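Local coordinates for DUF176 (Nitrosomonas europaea, PDB 2OMO), which is of unestablished function but belongs to the antibiotic biosynthesis monooxygenase family and is probably an oxidoreductase, at residues A30-K36 with D102-E106; Q50-E54 with H87-H92; G56-I62 with V73-K79. All blocks are in the same frame, centred on the assembly; numbering follows the deposited sequence. Where two conformers were deposited one is given.

Contact 1. Residues A30-K36 with D102-E106; sequences ASVKTDK and DWMAE
Lys36 lays its aliphatic chain across Trp103, the two side chains meeting at about a right angle. CD of Lys36 sits over one face of the indole, 3.8 Å from the centroid of the five-membered ring, a CH-pi contact. The bend at chi2 (-71°) turns CD and CE over the CD1 and NE1 side of the ring, while CB and CG lie nearer its CG. Next to it, Lys33 runs out extended, and its NZ gives a hydrogen bond of 2.7 Å to Asp102 O. The backbones join at a single bridge between Val32 and Met104. Lys33 N binds Trp103 O at 2.8 Å and almost straight (178°), and Ala105 N binds Ser31 O at 2.8 Å. This fastens the loop after helix 91-100 to the end of strand 24-31 in the ferredoxin-like fold of the family. Beyond the bridge, Ser31 OG lies 3.1 Å from Glu106 OE2. A water accepts from Ser31 N and donates to Glu106 O. On the inner side, Met104, a selenomethionine, curls back so that its CE lies 4.1 Å from Val32 CG2. Phe40 of helix 37-51 packs against both of these side chains and against Ala30.

Contact 2. Residues Q50-E54 with H87-H92; sequences QSIRE and HKETAH
Glu54 is extended beyond CG (chi2 171°) and His92 has CG between its own backbone N and carbonyl carbon (chi1 61°), so the two side chains reach each other from opposite directions. The first torsion carries the carboxylate between two imidazoles; the second turns the His92 ring back toward residues 50-54. OE2 of Glu54 accepts two hydrogen bonds. The one from His87 ND1 is 2.7 Å long and fairly straight; it uses the syn lone pair and lies in the His87 ring plane. The one from His92 NE2 is 2.8 Å and more bent, at 141°, and comes to the anti lone pair. The two donors thus fix the rotation of the carboxylate, which is nearly coplanar with His87 and more steeply inclined to His92.

His92 NE2 also gives a hydrogen bond to Ser51 OG, 3.0 Å, again near the ring plane. Ser51 OG is itself hydrogen-bonded to Asn47 O, one turn back in helix 37-51. The faces of His92 are filled as well. Gln50 CB stands over the ring centre, 3.3 Å from the centroid, as a close CH-pi contact. Thr90 OG1 lies over the opposite face, 3.1 Å above the plane.

Thr90 is the N-cap of helix 91-100, and its OG1 caps Tyr93 N. The same hydroxyl donates to His87 O at 3.0 Å, which ties the cap to the preceding turn. Glu54 OE1 is taken by Tyr78 OH, and the His87 ring meets those of Phe60 and Tyr93. Type I turns from Ser51 to Glu54 and from His87 to Thr90 carry Ser51, Glu54, His87 and Thr90. The result is a polar cluster built on two His-carboxylate hydrogen bonds, joining the C-terminal end of helix 37-51 to the N-terminal end of helix 91-100.

Contact 3. Residues G56-I62 with V73-K79; sequences GNMRFDI and VLYEAYK
Phe60 and Glu76 lie side by side and point the same way from neighbouring strands. They form a non-hydrogen-bonded pair in the antiparallel beta hairpin of strands 57-65 and 71-78, part of the ferredoxin-like sheet. Glu76 CG stands over one face of the phenyl ring, 4.0 Å from its centroid, and the carboxylate lies against CE1 and CZ, its plane 21° from that of the ring. Leu74 CD2 touches CE2 of Phe60 and also packs on Ile62 CD1. All these side chains project from the helix-covered face of the sheet. Phe60 meets His87 and Ser51 there.

On the same face, Asn57 has CG anti to its N (chi1 -171°). This puts ND2 over one face of the Tyr78 ring, whose hydroxyl has Glu54 OE1 as partner. ND2 is 3.4 Å above the plane, with the amide steeply inclined to the ring.

Arg59, Asp61, Tyr75 and Ala77 line the other face, which meets the second subunit. Arg59 runs alongside Tyr75, with its CG at the ring edge and its CD 3.5 Å from Ala77 CB. Beyond the hairpin, Arg59 NE forms a salt bridge with Asp61 of the second subunit, and Tyr75 stacks on Tyr75 of that subunit.

The strands are antiparallel within a degree (179°), but a classic beta bulge shifts the register. Met58 and Arg59 both face Ala77. Ala77 O accepts from Met58 N at 2.8 Å and from Arg59 N at 3.2 Å. Arg59 O also has two donors, Ala77 N and Asn57 ND2, on opposite faces of its plane; the Asn57 ND2 bond is 3.1 Å long.

Contacts 2 and 3 touch, with centres about 11 Å apart. The sheet and the histidine-carboxylate cluster meet where Tyr78 OH comes within 2.8 Å of Glu54 OE1. Ser51 CB also packs on Phe60 CD1 at 3.5 Å. Contact 1 lies at the far end of the helical layer, its centre about 22 Å from contact 2 and about 21 Å from contact 3, and touches neither. It shares the sheet with contact 3, because strands 24-31 and 71-78 are neighbours. Along the chain, contact 3 is nested within contact 2, and contact 2 within contact 1. Of the three, contact 3 reaches the second subunit.

Contact 1. Residues A30-K36 with D102-E106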
loop_
_atom_site.group_PDB
_atom_site.type_symbol
_atom_site.label_atom_id
_atom_site.label_comp_id
_atom_site.label_asym_id
_atom_site.label_seq_id
_atom_site.Cartn_x
_atom_site.Cartn_y
_atom_site.Cartn_z
ATOM N N ALA A 30 7.352 4.219 8.665
ATOM C CA ALA A 30 7.803 4.550 10.024
ATOM C C ALA A 30 8.905 3.608 10.473
ATOM O O ALA A 30 8.724 2.391 10.424
ATOM C CB ALA A 30 6.659 4.498 11.019
ATOM N N SER A 31 10.025 4.186 10.914
ATOM C CA SER A 31 11.134 3.422 11.523
ATOM C C SER A 31 11.089 3.761 13.019
ATOM O O SER A 31 11.127 4.938 13.417
ATOM C CB SER A 31 12.511 3.773 10.925
ATOM O OG SER A 31 12.522 3.511 9.526
ATOM N N VAL A 32 10.956 2.721 13.817
ATOM C CA VAL A 32 10.662 2.825 15.230
ATOM C C VAL A 32 11.918 2.423 16.003
ATOM O O VAL A 32 12.672 1.566 15.553
ATOM C CB VAL A 32 9.446 1.879 15.610
ATOM C CG1 VAL A 32 9.190 1.852 17.101
ATOM C CG2 VAL A 32 8.173 2.297 14.868
ATOM N N LYS A 33 12.134 3.064 17.157
ATOM C CA LYS A 33 13.204 2.688 18.085
ATOM C C LYS A 33 13.057 1.223 18.475
ATOM O O LYS A 33 11.982 0.731 18.701
ATOM C CB LYS A 33 13.248 3.596 19.323
ATOM C CG LYS A 33 13.708 5.023 18.956
ATOM C CD LYS A 33 13.809 5.930 20.184
ATOM C CE LYS A 33 14.097 7.373 19.758
ATOM N NZ LYS A 33 13.847 8.308 20.891
ATOM N N THR A 34 14.187 0.539 18.528
ATOM C CA THR A 34 14.240 -0.895 18.708
ATOM C C THR A 34 13.443 -1.385 19.958
ATOM O O THR A 34 12.840 -2.473 19.968
ATOM C CB THR A 34 15.757 -1.250 18.716
ATOM O OG1 THR A 34 15.980 -2.584 18.245
ATOM C CG2 THR A 34 16.352 -0.998 20.031
ATOM N N ASP A 35 13.387 -0.572 21.008
ATOM C CA ASP A 35 12.714 -1.039 22.208
ATOM C C ASP A 35 11.304 -0.438 22.404
ATOM O O ASP A 35 10.779 -0.393 23.539
ATOM C CB ASP A 35 13.605 -0.799 23.424
ATOM C CG ASP A 35 13.881 0.681 23.676
ATOM O OD1 ASP A 35 13.736 1.542 22.765
ATOM O OD2 ASP A 35 14.267 0.983 24.829
ATOM N N LYS A 36 10.730 0.041 21.298
ATOM C CA LYS A 36 9.383 0.623 21.273
ATOM C C LYS A 36 8.477 0.041 20.188
ATOM O O LYS A 36 7.382 0.565 19.923
ATOM C CB LYS A 36 9.450 2.140 21.115
ATOM C CG LYS A 36 10.185 2.855 22.250
ATOM C CD LYS A 36 9.366 2.819 23.565
ATOM C CE LYS A 36 9.998 3.673 24.635
ATOM N NZ LYS A 36 11.214 3.027 25.179
ATOM N N ASP A 102 8.230 10.336 20.245
ATOM C CA ASP A 102 9.490 10.001 20.888
ATOM C C ASP A 102 9.981 8.591 20.579
ATOM O O ASP A 102 11.109 8.230 20.969
ATOM C CB ASP A 102 9.385 10.217 22.401
ATOM C CG ASP A 102 9.252 11.689 22.762
ATOM O OD1 ASP A 102 9.790 12.531 22.005
ATOM O OD2 ASP A 102 8.615 11.993 23.795
ATOM N N TRP A 103 9.152 7.804 19.883
ATOM C CA TRP A 103 9.507 6.432 19.578
ATOM C C TRP A 103 10.021 6.287 18.164
ATOM O O TRP A 103 10.470 5.205 17.777
ATOM C CB TRP A 103 8.337 5.467 19.798
ATOM C CG TRP A 103 7.673 5.542 21.202
ATOM C CD1 TRP A 103 8.218 6.017 22.388
ATOM C CD2 TRP A 103 6.342 5.143 21.518
ATOM N NE1 TRP A 103 7.295 5.930 23.401
ATOM C CE2 TRP A 103 6.142 5.387 22.900
ATOM C CE3 TRP A 103 5.291 4.590 20.768
ATOM C CZ2 TRP A 103 4.927 5.109 23.544
ATOM C CZ3 TRP A 103 4.083 4.315 21.425
ATOM C CH2 TRP A 103 3.919 4.568 22.787
HETATM N N MSE A 104 9.968 7.365 17.378
HETATM C CA MSE A 104 10.499 7.331 15.991
HETATM C C MSE A 104 12.019 7.313 16.006
HETATM O O MSE A 104 12.660 8.101 16.746
HETATM C CB MSE A 104 10.020 8.546 15.190
HETATM C CG MSE A 104 8.524 8.697 15.193
HETATM SE SE MSE A 104 7.677 7.128 14.348
HETATM C CE MSE A 104 7.320 6.134 15.881
ATOM N N ALA A 105 12.617 6.411 15.231
ATOM C CA ALA A 105 14.079 6.375 15.142
ATOM C C ALA A 105 14.553 7.441 14.122
ATOM O O ALA A 105 15.729 7.832 14.099
ATOM C CB ALA A 105 14.544 4.995 14.716
ATOM N N GLU A 106 13.614 7.907 13.306
ATOM C CA GLU A 106 13.836 8.973 12.317
ATOM C C GLU A 106 12.465 9.486 11.832
ATOM O O GLU A 106 11.451 8.823 12.092
ATOM C CB GLU A 106 14.644 8.439 11.141
ATOM C CG GLU A 106 13.874 7.477 10.266
ATOM C CD GLU A 106 14.677 6.959 9.075
ATOM O OE1 GLU A 106 15.465 7.741 8.486
ATOM O OE2 GLU A 106 14.500 5.761 8.712
HETATM O O HOH W 1 10.248 6.979 10.555
#

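Contact 2. Residues Q50-E54 with H87-H92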
loop_
_atom_site.group_PDB
_atom_site.type_symbol
_atom_site.label_atom_id
_atom_site.label_comp_id
_atom_site.label_asym_id
_atom_site.label_seq_id
_atom_site.Cartn_x
_atom_site.Cartn_y
_atom_site.Cartn_z
ATOM N N GLN A 50 -10.061 3.533 14.990
ATOM C CA GLN A 50 -10.873 4.714 14.794
ATOM C C GLN A 50 -10.856 5.147 13.323
ATOM O O GLN A 50 -11.834 5.656 12.815
ATOM C CB GLN A 50 -10.394 5.865 15.683
ATOM C CG GLN A 50 -10.608 5.626 17.189
ATOM C CD GLN A 50 -12.044 5.251 17.509
ATOM O OE1 GLN A 50 -12.995 5.923 17.079
ATOM N NE2 GLN A 50 -12.216 4.166 18.270
ATOM N N SER A 51 -9.733 4.985 12.661
ATOM C CA SER A 51 -9.572 5.519 11.317
ATOM C C SER A 51 -10.427 4.757 10.316
ATOM O O SER A 51 -10.958 5.367 9.381
ATOM C CB SER A 51 -8.099 5.565 10.915
ATOM O OG SER A 51 -7.415 6.574 11.643
ATOM N N ILE A 52 -10.602 3.457 10.522
ATOM C CA ILE A 52 -11.459 2.664 9.617
ATOM C C ILE A 52 -12.948 3.025 9.670
ATOM O O ILE A 52 -13.724 2.590 8.815
ATOM C CB ILE A 52 -11.252 1.136 9.725
ATOM C CG1 ILE A 52 -11.654 0.585 11.109
ATOM C CG2 ILE A 52 -9.790 0.810 9.335
ATOM C CD1 ILE A 52 -11.707 -0.915 11.189
ATOM N N ARG A 53 -13.303 3.806 10.688
ATOM C CA ARG A 53 -14.645 4.320 10.889
ATOM C C ARG A 53 -14.810 5.727 10.312
ATOM O O ARG A 53 -15.905 6.304 10.373
ATOM C CB ARG A 53 -14.926 4.343 12.386
ATOM C CG ARG A 53 -14.840 2.965 13.033
ATOM C CD ARG A 53 -15.080 3.040 14.535
ATOM N NE ARG A 53 -16.321 3.750 14.819
ATOM C CZ ARG A 53 -17.529 3.186 14.882
ATOM N NH1 ARG A 53 -17.685 1.875 14.710
ATOM N NH2 ARG A 53 -18.590 3.938 15.129
ATOM N N GLU A 54 -13.745 6.306 9.776
ATOM C CA GLU A 54 -13.831 7.655 9.209
ATOM C C GLU A 54 -14.593 7.600 7.887
ATOM O O GLU A 54 -14.442 6.636 7.107
ATOM C CB GLU A 54 -12.462 8.277 8.960
ATOM C CG GLU A 54 -11.639 8.613 10.188
ATOM C CD GLU A 54 -10.225 9.008 9.847
ATOM O OE1 GLU A 54 -9.958 9.434 8.689
ATOM O OE2 GLU A 54 -9.354 8.888 10.732
ATOM N N HIS A 87 -8.652 13.321 8.171
ATOM C CA HIS A 87 -7.982 12.428 9.107
ATOM C C HIS A 87 -7.048 13.167 10.062
ATOM O O HIS A 87 -6.962 12.810 11.223
ATOM C CB HIS A 87 -7.165 11.372 8.354
ATOM C CG HIS A 87 -6.312 10.504 9.232
ATOM N ND1 HIS A 87 -6.830 9.552 10.077
ATOM C CD2 HIS A 87 -4.961 10.390 9.328
ATOM C CE1 HIS A 87 -5.848 8.940 10.717
ATOM N NE2 HIS A 87 -4.699 9.417 10.269
ATOM N N LYS A 88 -6.327 14.175 9.580
ATOM C CA LYS A 88 -5.308 14.819 10.407
ATOM C C LYS A 88 -5.912 15.767 11.452
ATOM O O LYS A 88 -5.197 16.288 12.319
ATOM C CB LYS A 88 -4.243 15.513 9.547
ATOM C CG LYS A 88 -3.324 14.507 8.813
ATOM C CD LYS A 88 -1.966 15.143 8.422
ATOM C CE LYS A 88 -1.327 14.464 7.207
ATOM N NZ LYS A 88 0.126 14.879 7.002
ATOM N N GLU A 89 -7.236 15.903 11.380
ATOM C CA GLU A 89 -8.044 16.751 12.256
ATOM C C GLU A 89 -8.604 15.958 13.436
ATOM O O GLU A 89 -9.072 16.531 14.438
ATOM C CB GLU A 89 -9.217 17.355 11.470
ATOM C CG GLU A 89 -8.898 18.598 10.650
ATOM C CD GLU A 89 -10.149 19.419 10.355
ATOM O OE1 GLU A 89 -10.371 20.449 11.041
ATOM O OE2 GLU A 89 -10.926 19.024 9.452
ATOM N N THR A 90 -8.578 14.638 13.317
ATOM C CA THR A 90 -9.242 13.790 14.298
ATOM C C THR A 90 -8.427 13.718 15.596
ATOM O O THR A 90 -7.176 13.857 15.572
ATOM C CB THR A 90 -9.526 12.369 13.733
ATOM O OG1 THR A 90 -8.300 11.641 13.622
ATOM C CG2 THR A 90 -10.168 12.457 12.356
ATOM N N ALA A 91 -9.138 13.536 16.721
ATOM C CA ALA A 91 -8.478 13.373 18.028
ATOM C C ALA A 91 -7.522 12.156 18.041
ATOM O O ALA A 91 -6.419 12.232 18.587
ATOM C CB ALA A 91 -9.492 13.251 19.135
ATOM N N HIS A 92 -7.952 11.053 17.423
ATOM C CA HIS A 92 -7.166 9.805 17.438
ATOM C C HIS A 92 -5.889 9.967 16.640
ATOM O O HIS A 92 -4.840 9.474 17.066
ATOM C CB HIS A 92 -7.973 8.567 17.006
ATOM C CG HIS A 92 -8.519 8.638 15.611
ATOM N ND1 HIS A 92 -9.747 9.197 15.305
ATOM C CD2 HIS A 92 -8.030 8.148 14.449
ATOM C CE1 HIS A 92 -9.975 9.066 14.009
ATOM N NE2 HIS A 92 -8.943 8.446 13.466
#

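Contact 3. Residues G56-I62 with V73-K79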
loop_
_atom_site.group_PDB
_atom_site.type_symbol
_atom_site.label_atom_id
_atom_site.label_comp_id
_atom_site.label_asym_id
_atom_site.label_seq_id
_atom_site.Cartn_x
_atom_site.Cartn_y
_atom_site.Cartn_z
ATOM N N GLY A 56 -15.438 7.627 4.235
ATOM C CA GLY A 56 -14.638 7.523 3.013
ATOM C C GLY A 56 -13.337 6.755 3.186
ATOM O O GLY A 56 -12.594 6.593 2.208
ATOM N N ASN A 57 -13.029 6.270 4.400
ATOM C CA ASN A 57 -11.836 5.372 4.541
ATOM C C ASN A 57 -12.035 4.067 3.782
ATOM O O ASN A 57 -13.099 3.443 3.895
ATOM C CB ASN A 57 -11.521 5.009 5.989
ATOM C CG ASN A 57 -10.212 4.286 6.097
ATOM O OD1 ASN A 57 -10.193 3.095 6.314
ATOM N ND2 ASN A 57 -9.105 5.001 5.882
HETATM N N MSE A 58 -11.037 3.684 2.986
HETATM C CA MSE A 58 -11.067 2.453 2.217
HETATM C C MSE A 58 -10.037 1.441 2.697
HETATM O O MSE A 58 -10.243 0.224 2.575
HETATM C CB MSE A 58 -10.820 2.763 0.758
HETATM C CG MSE A 58 -11.923 3.627 0.272
HETATM SE SE MSE A 58 -11.877 3.863 -1.616
HETATM C CE MSE A 58 -12.185 1.990 -2.198
ATOM N N ARG A 59 -8.920 1.926 3.240
ATOM C CA ARG A 59 -8.012 1.039 3.971
ATOM C C ARG A 59 -7.275 1.870 4.982
ATOM O O ARG A 59 -7.015 3.056 4.749
ATOM C CB ARG A 59 -6.894 0.431 3.061
ATOM C CG ARG A 59 -7.281 -0.459 1.896
ATOM C CD ARG A 59 -7.596 0.261 0.600
ATOM N NE ARG A 59 -7.706 -0.690 -0.540
ATOM C CZ ARG A 59 -8.774 -1.423 -0.808
ATOM N NH1 ARG A 59 -9.841 -1.334 -0.012
ATOM N NH2 ARG A 59 -8.779 -2.250 -1.851
ATOM N N PHE A 60 -6.864 1.216 6.064
ATOM C CA PHE A 60 -5.971 1.837 7.031
ATOM C C PHE A 60 -5.130 0.679 7.559
ATOM O O PHE A 60 -5.066 0.404 8.758
ATOM C CB PHE A 60 -6.736 2.582 8.139
ATOM C CG PHE A 60 -5.951 3.738 8.713
ATOM C CD1 PHE A 60 -6.039 5.025 8.150
ATOM C CD2 PHE A 60 -5.081 3.516 9.797
ATOM C CE1 PHE A 60 -5.255 6.080 8.667
ATOM C CE2 PHE A 60 -4.311 4.559 10.344
ATOM C CZ PHE A 60 -4.374 5.837 9.788
ATOM N N ASP A 61 -4.481 -0.007 6.624
ATOM C CA ASP A 61 -3.766 -1.230 6.970
ATOM C C ASP A 61 -2.508 -0.867 7.743
ATOM O O ASP A 61 -1.753 0.058 7.366
ATOM C CB ASP A 61 -3.356 -1.992 5.722
ATOM C CG ASP A 61 -4.543 -2.483 4.887
ATOM O OD1 ASP A 61 -5.667 -2.560 5.441
ATOM O OD2 ASP A 61 -4.364 -2.851 3.673
ATOM N N ILE A 62 -2.244 -1.630 8.785
ATOM C CA ILE A 62 -1.005 -1.425 9.567
ATOM C C ILE A 62 -0.112 -2.632 9.313
ATOM O O ILE A 62 -0.486 -3.767 9.673
ATOM C CB ILE A 62 -1.262 -1.304 11.083
ATOM C CG1 ILE A 62 -2.335 -0.232 11.390
ATOM C CG2 ILE A 62 0.063 -0.997 11.830
ATOM C CD1 ILE A 62 -2.084 1.106 10.712
ATOM N N VAL A 73 4.636 0.189 8.013
ATOM C CA VAL A 73 3.930 0.999 6.978
ATOM C C VAL A 73 2.471 1.176 7.412
ATOM O O VAL A 73 1.825 0.194 7.845
ATOM C CB VAL A 73 3.949 0.302 5.611
ATOM C CG1 VAL A 73 2.831 0.877 4.649
ATOM C CG2 VAL A 73 5.344 0.399 4.980
ATOM N N LEU A 74 1.967 2.410 7.347
ATOM C CA LEU A 74 0.533 2.667 7.407
ATOM C C LEU A 74 0.066 2.971 5.974
ATOM O O LEU A 74 0.496 3.945 5.367
ATOM C CB LEU A 74 0.196 3.881 8.304
ATOM C CG LEU A 74 0.628 3.722 9.790
ATOM C CD1 LEU A 74 2.129 4.025 9.994
ATOM C CD2 LEU A 74 -0.235 4.583 10.784
ATOM N N TYR A 75 -0.840 2.143 5.475
ATOM C CA TYR A 75 -1.374 2.272 4.136
ATOM C C TYR A 75 -2.764 2.898 4.267
ATOM O O TYR A 75 -3.753 2.214 4.564
ATOM C CB TYR A 75 -1.396 0.894 3.470
ATOM C CG TYR A 75 -1.913 0.866 2.057
ATOM C CD1 TYR A 75 -1.081 1.207 0.968
ATOM C CD2 TYR A 75 -3.215 0.512 1.798
ATOM C CE1 TYR A 75 -1.566 1.186 -0.330
ATOM C CE2 TYR A 75 -3.722 0.495 0.490
ATOM C CZ TYR A 75 -2.877 0.843 -0.574
ATOM O OH TYR A 75 -3.304 0.811 -1.895
ATOM N N GLU A 76 -2.822 4.207 4.012
ATOM C CA GLU A 76 -4.001 5.001 4.355
ATOM C C GLU A 76 -4.669 5.467 3.040
ATOM O O GLU A 76 -4.156 6.362 2.374
ATOM C CB GLU A 76 -3.536 6.200 5.182
ATOM C CG GLU A 76 -2.566 5.823 6.317
ATOM C CD GLU A 76 -2.167 7.025 7.202
ATOM O OE1 GLU A 76 -2.535 8.178 6.893
ATOM O OE2 GLU A 76 -1.435 6.799 8.193
ATOM N N ALA A 77 -5.786 4.830 2.692
ATOM C CA ALA A 77 -6.482 4.999 1.423
ATOM C C ALA A 77 -7.864 5.570 1.733
ATOM O O ALA A 77 -8.573 5.038 2.611
ATOM C CB ALA A 77 -6.636 3.646 0.723
ATOM N N TYR A 78 -8.249 6.643 1.021
ATOM C CA TYR A 78 -9.596 7.194 1.146
ATOM C C TYR A 78 -10.256 7.353 -0.223
ATOM O O TYR A 78 -9.570 7.499 -1.272
ATOM C CB TYR A 78 -9.555 8.557 1.855
ATOM C CG TYR A 78 -9.100 8.474 3.294
ATOM C CD1 TYR A 78 -10.043 8.542 4.349
ATOM C CD2 TYR A 78 -7.740 8.333 3.610
ATOM C CE1 TYR A 78 -9.647 8.453 5.692
ATOM C CE2 TYR A 78 -7.328 8.247 4.970
ATOM C CZ TYR A 78 -8.282 8.306 5.985
ATOM O OH TYR A 78 -7.841 8.215 7.281
ATOM N N LYS A 79 -11.593 7.359 -0.216
ATOM C CA LYS A 79 -12.359 7.656 -1.432
ATOM C C LYS A 79 -11.944 8.983 -2.081
ATOM O O LYS A 79 -11.822 9.060 -3.297
ATOM C CB LYS A 79 -13.874 7.701 -1.134
ATOM C CG LYS A 79 -14.451 6.313 -0.787
ATOM C CD LYS A 79 -15.920 6.303 -0.380
ATOM C CE LYS A 79 -16.407 4.850 -0.172
ATOM N NZ LYS A 79 -15.691 4.176 0.958
#